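Local coordinates for protein 1,3-alpha-isomaltosidase (Kribbella flavida DSM 17836, PDB 5X3I) that hydrolyses the alpha-1,3-glucosidic linkages of a cyclic tetrasaccharide derived from starch, releasing isomaltose inside the cell, at residues A[154-166]-A[171-183]. The protein carries 1 engineered substitution. Residues are numbered along the deposited sequence; the frame is centred on the assembly and turned at random.
Sequences GGGERVRGVEWLV and VHRGRFRLQLQDG. With SO4 (sulfate ion), chain C; SO4 (sulfate ion), chain L.
The carboxylate of E163 reaches across a beta hairpin to R175 and R177 of the partner strand, and a single oxygen, OE2, forms salt bridges with both. R175 comes alongside and presents its NE, 2.8 Å from E163 OE2, with NH2 as a second donor; R177 comes end-on, its NH2 2.9 Å from E163 OE2 and NH1 a little farther off. R175 meets OE2 from one side of the carboxylate plane and R177 from the other, while OE2 lies close to the plane of each guanidinium. CG of E163 sits between backbone N and carbonyl carbon (chi1 50°), and the chain then runs out extended. R177 bends at chi2 (82°), which brings its NH2 also within 2.8 Å of G161 O. With an alanine at E163, R177 would probably lose its carboxylate partner, keeping across this contact the bond to G161 O, and R175 would be left with E259.

Strands 159-166 and 171-179 pair antiparallel, E163 with R175 and R160 with R177 as hydrogen-bonded pairs. Between these pairs the register slips by one, a beta bulge, and the positive phi of G161 there suits a residue without a side chain. A classic bulge sets H172 and R173 against L165, whose O accepts from H172 N at 2.7 Å. On the other face G174 lies against the W164 ring, CA 3.6 Å from CE3, where a CB would collide; V159 CG2 meets L178 CD2 at 3.7 Å, and F176 passes on to V268 and L270 of strand 267-274.

The hairpin, in the galactose mutarotase-like region, is flanked by strands 143-145 and 255-261; from the latter, E259 salt-bridges R173 and R175. The arginine-rich face is thus probably held by carboxylates shared between neighbouring arginines, the apolar one by packing against the next sheet.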
loop_
_atom_site.group_PDB
_atom_site.type_symbol
_atom_site.label_atom_id
_atom_site.label_comp_id
_atom_site.label_asym_id
_atom_site.label_seq_id
_atom_site.Cartn_x
_atom_site.Cartn_y
_atom_site.Cartn_z
ATOM N N GLY A 154 18.001 18.012 14.899
ATOM C CA GLY A 154 17.685 18.562 13.596
ATOM C C GLY A 154 16.461 19.439 13.442
ATOM O O GLY A 154 16.282 20.055 12.392
ATOM N N GLY A 155 15.628 19.526 14.471
ATOM C CA GLY A 155 14.419 20.323 14.366
ATOM C C GLY A 155 14.557 21.788 14.743
ATOM O O GLY A 155 13.646 22.580 14.512
ATOM N N GLY A 156 15.689 22.155 15.333
ATOM C CA GLY A 156 15.909 23.528 15.761
ATOM C C GLY A 156 14.832 24.059 16.689
ATOM O O GLY A 156 14.328 23.340 17.549
ATOM N N GLU A 157 14.454 25.318 16.500
ATOM C CA GLU A 157 13.512 25.965 17.406
ATOM C C GLU A 157 12.081 25.486 17.215
ATOM O O GLU A 157 11.201 25.832 17.995
ATOM C CB GLU A 157 13.569 27.483 17.241
ATOM C CG GLU A 157 14.887 28.099 17.687
ATOM C CD GLU A 157 14.859 29.614 17.674
ATOM O OE1 GLU A 157 15.759 30.221 17.058
ATOM O OE2 GLU A 157 13.938 30.198 18.285
ATOM N N ARG A 158 11.847 24.693 16.176
ATOM C CA ARG A 158 10.511 24.173 15.928
ATOM C C ARG A 158 10.153 23.063 16.911
ATOM O O ARG A 158 8.981 22.807 17.158
ATOM C CB ARG A 158 10.390 23.665 14.489
ATOM C CG ARG A 158 10.349 24.772 13.446
ATOM C CD ARG A 158 9.973 24.228 12.075
ATOM N NE ARG A 158 9.442 25.275 11.207
ATOM C CZ ARG A 158 10.141 25.863 10.251
ATOM N NH1 ARG A 158 11.391 25.493 10.032
ATOM N NH2 ARG A 158 9.587 26.807 9.505
ATOM N N VAL A 159 11.165 22.416 17.477
ATOM C CA VAL A 159 10.945 21.279 18.366
ATOM C C VAL A 159 10.861 21.680 19.842
ATOM O O VAL A 159 11.735 22.367 20.359
ATOM C CB VAL A 159 12.058 20.226 18.204
ATOM C CG1 VAL A 159 11.940 19.150 19.271
ATOM C CG2 VAL A 159 12.003 19.605 16.820
ATOM N N ARG A 160 9.798 21.239 20.504
ATOM C CA ARG A 160 9.613 21.465 21.930
ATOM C C ARG A 160 9.085 20.221 22.633
ATOM O O ARG A 160 8.616 19.283 21.990
ATOM C CB ARG A 160 8.657 22.633 22.165
ATOM C CG ARG A 160 9.267 23.994 21.892
ATOM C CD ARG A 160 8.334 25.098 22.354
ATOM N NE ARG A 160 9.066 26.275 22.809
ATOM C CZ ARG A 160 8.501 27.308 23.426
ATOM N NH1 ARG A 160 9.241 28.339 23.810
ATOM N NH2 ARG A 160 7.197 27.305 23.661
ATOM N N GLY A 161 9.167 20.223 23.960
ATOM C CA GLY A 161 8.562 19.185 24.771
ATOM C C GLY A 161 9.082 17.791 24.503
ATOM O O GLY A 161 8.309 16.844 24.402
ATOM N N VAL A 162 10.394 17.665 24.392
ATOM C CA VAL A 162 11.010 16.378 24.137
ATOM C C VAL A 162 10.915 15.480 25.362
ATOM O O VAL A 162 11.273 15.887 26.464
ATOM C CB VAL A 162 12.482 16.535 23.742
ATOM C CG1 VAL A 162 13.143 15.184 23.610
ATOM C CG2 VAL A 162 12.599 17.322 22.449
ATOM N N GLU A 163 10.429 14.260 25.170
ATOM C CA GLU A 163 10.389 13.291 26.251
ATOM C C GLU A 163 10.674 11.872 25.767
ATOM O O GLU A 163 10.581 11.573 24.574
ATOM C CB GLU A 163 9.043 13.345 26.967
ATOM C CG GLU A 163 7.835 13.280 26.058
ATOM C CD GLU A 163 6.537 13.384 26.830
ATOM O OE1 GLU A 163 6.600 13.366 28.075
ATOM O OE2 GLU A 163 5.460 13.486 26.199
ATOM N N TRP A 164 11.022 11.012 26.715
ATOM C CA TRP A 164 11.460 9.658 26.439
ATOM C C TRP A 164 10.688 8.653 27.271
ATOM O O TRP A 164 10.439 8.881 28.454
ATOM C CB TRP A 164 12.951 9.529 26.719
ATOM C CG TRP A 164 13.724 10.596 26.056
ATOM C CD1 TRP A 164 14.111 11.784 26.595
ATOM C CD2 TRP A 164 14.180 10.599 24.701
ATOM N NE1 TRP A 164 14.795 12.523 25.666
ATOM C CE2 TRP A 164 14.852 11.816 24.493
ATOM C CE3 TRP A 164 14.094 9.685 23.649
ATOM C CZ2 TRP A 164 15.431 12.148 23.272
ATOM C CZ3 TRP A 164 14.677 10.015 22.435
ATOM C CH2 TRP A 164 15.335 11.235 22.258
ATOM N N LEU A 165 10.301 7.548 26.648
ATOM C CA LEU A 165 9.634 6.470 27.357
ATOM C C LEU A 165 10.681 5.467 27.792
ATOM O O LEU A 165 11.296 4.799 26.960
ATOM C CB LEU A 165 8.579 5.801 26.483
ATOM C CG LEU A 165 7.765 4.685 27.144
ATOM C CD1 LEU A 165 6.865 5.244 28.256
ATOM C CD2 LEU A 165 6.937 3.928 26.118
ATOM N N VAL A 166 10.887 5.369 29.102
ATOM C CA VAL A 166 11.998 4.597 29.633
ATOM C C VAL A 166 11.540 3.554 30.642
ATOM O O VAL A 166 10.530 3.719 31.307
ATOM C CB VAL A 166 13.048 5.511 30.290
ATOM C CG1 VAL A 166 13.474 6.592 29.324
ATOM C CG2 VAL A 166 12.495 6.143 31.561
ATOM N N VAL A 171 15.544 2.841 26.779
ATOM C CA VAL A 171 14.690 3.877 26.221
ATOM C C VAL A 171 13.923 3.340 25.017
ATOM O O VAL A 171 14.497 3.089 23.957
ATOM C CB VAL A 171 15.494 5.102 25.791
ATOM C CG1 VAL A 171 14.556 6.226 25.420
ATOM C CG2 VAL A 171 16.441 5.533 26.904
ATOM N N HIS A 172 12.622 3.171 25.200
ATOM C CA HIS A 172 11.763 2.535 24.213
ATOM C C HIS A 172 11.281 3.451 23.095
ATOM O O HIS A 172 11.267 3.055 21.932
ATOM C CB HIS A 172 10.570 1.904 24.929
ATOM C CG HIS A 172 10.969 0.962 26.020
ATOM N ND1 HIS A 172 11.292 -0.356 25.781
ATOM C CD2 HIS A 172 11.135 1.156 27.349
ATOM C CE1 HIS A 172 11.622 -0.938 26.922
ATOM N NE2 HIS A 172 11.539 -0.042 27.887
ATOM N N ARG A 173 10.879 4.667 23.450
ATOM C CA ARG A 173 10.332 5.617 22.483
ATOM C C ARG A 173 10.784 7.032 22.795
ATOM O O ARG A 173 11.053 7.362 23.954
ATOM C CB ARG A 173 8.800 5.587 22.472
ATOM C CG ARG A 173 8.187 4.216 22.295
ATOM C CD ARG A 173 6.701 4.293 22.026
ATOM N NE ARG A 173 6.157 2.955 21.850
ATOM C CZ ARG A 173 4.872 2.679 21.672
ATOM N NH1 ARG A 173 3.969 3.640 21.650
ATOM N NH2 ARG A 173 4.491 1.426 21.525
ATOM N N GLY A 174 10.935 7.840 21.752
ATOM C CA GLY A 174 10.976 9.282 21.896
ATOM C C GLY A 174 9.645 9.915 21.546
ATOM O O GLY A 174 8.836 9.332 20.814
ATOM N N ARG A 175 9.439 11.134 22.029
ATOM C CA ARG A 175 8.259 11.920 21.708
ATOM C C ARG A 175 8.580 13.413 21.759
ATOM O O ARG A 175 9.380 13.850 22.583
ATOM C CB ARG A 175 7.117 11.579 22.659
ATOM C CG ARG A 175 5.835 12.327 22.383
ATOM C CD ARG A 175 4.626 11.559 22.886
ATOM N NE ARG A 175 4.479 11.634 24.334
ATOM C CZ ARG A 175 3.629 10.891 25.033
ATOM N NH1 ARG A 175 2.860 10.001 24.420
ATOM N NH2 ARG A 175 3.551 11.030 26.347
ATOM N N PHE A 176 7.965 14.191 20.873
ATOM C CA PHE A 176 8.199 15.626 20.840
ATOM C C PHE A 176 7.091 16.364 20.110
ATOM O O PHE A 176 6.182 15.755 19.551
ATOM C CB PHE A 176 9.549 15.933 20.188
ATOM C CG PHE A 176 9.665 15.468 18.757
ATOM C CD1 PHE A 176 10.116 14.192 18.466
ATOM C CD2 PHE A 176 9.340 16.312 17.709
ATOM C CE1 PHE A 176 10.231 13.761 17.151
ATOM C CE2 PHE A 176 9.452 15.887 16.396
ATOM C CZ PHE A 176 9.897 14.605 16.120
ATOM N N ARG A 177 7.190 17.684 20.094
ATOM C CA ARG A 177 6.139 18.515 19.533
ATOM C C ARG A 177 6.720 19.466 18.504
ATOM O O ARG A 177 7.755 20.084 18.731
ATOM C CB ARG A 177 5.417 19.311 20.623
ATOM C CG ARG A 177 4.384 18.534 21.436
ATOM C CD ARG A 177 5.035 17.743 22.546
ATOM N NE ARG A 177 4.059 17.092 23.414
ATOM C CZ ARG A 177 4.375 16.210 24.355
ATOM N NH1 ARG A 177 3.423 15.661 25.096
ATOM N NH2 ARG A 177 5.641 15.864 24.550
ATOM N N LEU A 178 6.056 19.565 17.361
ATOM C CA LEU A 178 6.430 20.550 16.364
ATOM C C LEU A 178 5.436 21.689 16.430
ATOM O O LEU A 178 4.236 21.459 16.462
ATOM C CB LEU A 178 6.464 19.939 14.960
ATOM C CG LEU A 178 7.516 18.869 14.689
ATOM C CD1 LEU A 178 7.306 18.266 13.312
ATOM C CD2 LEU A 178 8.909 19.448 14.798
ATOM N N GLN A 179 5.942 22.913 16.449
ATOM C CA GLN A 179 5.096 24.088 16.564
ATOM C C GLN A 179 4.356 24.403 15.269
ATOM O O GLN A 179 4.962 24.537 14.216
ATOM C CB GLN A 179 5.926 25.298 16.993
ATOM C CG GLN A 179 5.454 25.946 18.283
ATOM C CD GLN A 179 5.720 25.079 19.500
ATOM O OE1 GLN A 179 6.770 24.444 19.605
ATOM N NE2 GLN A 179 4.767 25.043 20.423
ATOM N N LEU A 180 3.044 24.551 15.375
ATOM C CA LEU A 180 2.188 24.891 14.249
ATOM C C LEU A 180 1.644 26.302 14.407
ATOM O O LEU A 180 1.509 26.802 15.523
ATOM C CB LEU A 180 1.025 23.909 14.129
ATOM C CG LEU A 180 1.375 22.423 14.079
ATOM C CD1 LEU A 180 0.129 21.587 13.874
ATOM C CD2 LEU A 180 2.404 22.154 13.000
ATOM N N GLN A 181 1.332 26.943 13.289
ATOM C CA GLN A 181 0.732 28.265 13.331
ATOM C C GLN A 181 -0.705 28.170 12.852
ATOM O O GLN A 181 -1.157 27.100 12.441
ATOM C CB GLN A 181 1.525 29.243 12.464
ATOM C CG GLN A 181 2.972 29.417 12.902
ATOM C CD GLN A 181 3.817 30.169 11.892
ATOM O OE1 GLN A 181 3.691 29.974 10.683
ATOM N NE2 GLN A 181 4.694 31.035 12.388
ATOM N N ASP A 182 -1.420 29.288 12.882
ATOM C CA ASP A 182 -2.813 29.293 12.463
ATOM C C ASP A 182 -2.893 29.173 10.954
ATOM O O ASP A 182 -2.099 29.771 10.236
ATOM C CB ASP A 182 -3.524 30.558 12.938
ATOM C CG ASP A 182 -3.667 30.615 14.444
ATOM O OD1 ASP A 182 -4.666 30.082 14.964
ATOM O OD2 ASP A 182 -2.779 31.189 15.109
ATOM N N GLY A 183 -3.845 28.385 10.475
ATOM C CA GLY A 183 -3.994 28.182 9.048
ATOM C C GLY A 183 -3.040 27.147 8.483
ATOM O O GLY A 183 -3.097 26.824 7.298
HETATM S S SO4 C . 19.217 21.166 16.413
HETATM O O1 SO4 C . 18.244 21.244 15.327
HETATM O O2 SO4 C . 19.937 19.896 16.386
HETATM O O3 SO4 C . 20.178 22.253 16.271
HETATM O O4 SO4 C . 18.510 21.297 17.681
HETATM S S SO4 L . 10.471 22.752 26.087
HETATM O O1 SO4 L . 9.536 23.600 25.358
HETATM O O2 SO4 L . 11.222 21.920 25.155
HETATM O O3 SO4 L . 11.409 23.582 26.834
HETATM O O4 SO4 L . 9.720 21.910 27.011
#